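Local coordinates for putative lipoprotein YerB (Bacillus subtilis, PDB 2PSB) that is of unknown molecular function but is probably a membrane-attached lipoprotein and interacts with the helicase PcrA, at residues I150-A153 / A154-K157. Sequence-based numbering, arbitrary orientation.
Sequences IKKA and AEQK
Lys152 and Glu155, three residues apart on one helix, leave it in a similar direction with their chains alongside each other, joined by a salt bridge between Lys152 NZ and Glu155 OE2 at 3.6 Å. NZ is equally far from the other carboxylate oxygen, so the ammonium faces both oxygens loosely. The aliphatic part of the lysine comes nearer, with Lys152 CD 3.3 Å from Glu155 OE2. The lysine chain bends at chi2 (-48°) and heads mainly outward from the helix, while the glutamate, extended beyond CG, reaches back toward the N-terminal end to meet it. Lys151 takes another course, and its NZ stays 6.7 Å from Glu155 OE2, too far for a direct ion pair.

Behind these side chains the backbone sets the spacing. Glu155 N bonds to Lys151 O at 2.8 Å, whereas Gln156 N makes a weak bond to Lys152 O. Ala153 O receives Lys157 N at 3.3 Å.

The charged pair lies on the exposed side of helix 147-157. On the buried side Ile150 and Ala153 pack on Met121 of strand 120-122, Ala153 also meets Phe126 of helix 123-126, and Ala154 touches Tyr159 and Leu161 in the loop that follows.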
ATOM      1  N   ILE A 150      -4.352  -0.639  17.827  1.00 32.34           N
ATOM      2  CA  ILE A 150      -5.381  -0.640  16.805  1.00 32.03           C
ATOM      3  C   ILE A 150      -6.522  -1.554  17.244  1.00 33.80           C
ATOM      4  O   ILE A 150      -7.693  -1.262  17.012  1.00 32.16           O
ATOM      5  CB  ILE A 150      -4.800  -1.118  15.472  1.00 30.78           C
ATOM      6  CG1 ILE A 150      -3.731  -0.114  15.011  1.00 28.73           C
ATOM      7  CG2 ILE A 150      -5.918  -1.292  14.439  1.00 27.26           C
ATOM      8  CD1 ILE A 150      -2.800  -0.639  13.928  1.00 28.18           C
ATOM      9  N   LYS A 151      -6.170  -2.667  17.876  1.00 34.04           N
ATOM     10  CA  LYS A 151      -7.175  -3.596  18.371  1.00 37.96           C
ATOM     11  C   LYS A 151      -7.990  -2.906  19.464  1.00 38.09           C
ATOM     12  O   LYS A 151      -9.224  -2.969  19.469  1.00 38.38           O
ATOM     13  CB  LYS A 151      -6.505  -4.857  18.921  1.00 36.60           C
ATOM     14  CG  LYS A 151      -6.094  -5.833  17.843  1.00 36.37           C
ATOM     15  CD  LYS A 151      -4.766  -6.518  18.174  1.00 38.24           C
ATOM     16  CE  LYS A 151      -4.850  -7.454  19.351  1.00 39.21           C
ATOM     17  NZ  LYS A 151      -3.572  -8.222  19.480  1.00 39.76           N
ATOM     18  N   LYS A 152      -7.297  -2.225  20.371  1.00 38.30           N
ATOM     19  CA  LYS A 152      -7.975  -1.527  21.454  1.00 38.83           C
ATOM     20  C   LYS A 152      -8.958  -0.494  20.915  1.00 39.74           C
ATOM     21  O   LYS A 152     -10.043  -0.314  21.470  1.00 40.92           O
ATOM     22  CB  LYS A 152      -6.956  -0.865  22.393  1.00 38.80           C
ATOM     23  CG  LYS A 152      -6.105  -1.859  23.179  1.00 39.42           C
ATOM     24  CD  LYS A 152      -6.965  -2.953  23.825  1.00 42.38           C
ATOM     25  CE  LYS A 152      -6.110  -3.991  24.562  1.00 44.34           C
ATOM     26  NZ  LYS A 152      -6.903  -5.118  25.162  1.00 39.28           N
ATOM     27  N   ALA A 153      -8.596   0.166  19.820  1.00 39.56           N
ATOM     28  CA  ALA A 153      -9.476   1.168  19.230  1.00 38.70           C
ATOM     29  C   ALA A 153     -10.670   0.486  18.571  1.00 40.73           C
ATOM     30  O   ALA A 153     -11.746   1.073  18.454  1.00 41.22           O
ATOM     31  CB  ALA A 153      -8.711   2.015  18.211  1.00 37.02           C
ATOM     32  N   ALA A 154     -10.475  -0.757  18.137  1.00 42.93           N
ATOM     33  CA  ALA A 154     -11.554  -1.520  17.512  1.00 44.21           C
ATOM     34  C   ALA A 154     -12.518  -1.957  18.617  1.00 45.27           C
ATOM     35  O   ALA A 154     -13.728  -1.971  18.424  1.00 43.98           O
ATOM     36  CB  ALA A 154     -10.996  -2.742  16.793  1.00 42.37           C
ATOM     37  N   GLU A 155     -11.963  -2.303  19.775  1.00 47.16           N
ATOM     38  CA  GLU A 155     -12.758  -2.729  20.921  1.00 49.91           C
ATOM     39  C   GLU A 155     -13.678  -1.623  21.446  1.00 50.04           C
ATOM     40  O   GLU A 155     -14.699  -1.913  22.071  1.00 50.46           O
ATOM     41  CB  GLU A 155     -11.838  -3.219  22.046  1.00 51.85           C
ATOM     42  CG  GLU A 155     -11.167  -4.550  21.742  1.00 55.93           C
ATOM     43  CD  GLU A 155     -10.038  -4.891  22.703  1.00 59.51           C
ATOM     44  OE1 GLU A 155     -10.269  -4.910  23.935  1.00 61.60           O
ATOM     45  OE2 GLU A 155      -8.913  -5.152  22.221  1.00 60.03           O
ATOM     46  N   GLN A 156     -13.321  -0.364  21.193  1.00 49.91           N
ATOM     47  CA  GLN A 156     -14.135   0.761  21.651  1.00 49.15           C
ATOM     48  C   GLN A 156     -15.212   1.144  20.644  1.00 49.28           C
ATOM     49  O   GLN A 156     -16.307   1.545  21.028  1.00 49.70           O
ATOM     50  CB  GLN A 156     -13.283   2.002  21.895  1.00 49.85           C
ATOM     51  CG  GLN A 156     -12.088   1.828  22.795  1.00 51.64           C
ATOM     52  CD  GLN A 156     -11.378   3.151  23.029  1.00 52.38           C
ATOM     53  OE1 GLN A 156     -10.273   3.193  23.579  1.00 52.36           O
ATOM     54  NE2 GLN A 156     -12.017   4.245  22.612  1.00 50.94           N
ATOM     55  N   LYS A 157     -14.885   1.047  19.360  1.00 47.75           N
ATOM     56  CA  LYS A 157     -15.829   1.396  18.302  1.00 47.10           C
ATOM     57  C   LYS A 157     -16.702   0.221  17.891  1.00 46.04           C
ATOM     58  O   LYS A 157     -17.548   0.346  17.006  1.00 46.19           O
ATOM     59  CB  LYS A 157     -15.085   1.913  17.064  1.00 47.24           C
ATOM     60  CG  LYS A 157     -14.966   3.423  16.976  1.00 47.92           C
ATOM     61  CD  LYS A 157     -13.960   3.971  17.972  1.00 48.17           C
ATOM     62  CE  LYS A 157     -13.831   5.486  17.848  1.00 49.75           C
ATOM     63  NZ  LYS A 157     -15.103   6.196  18.145  1.00 51.22           N
TER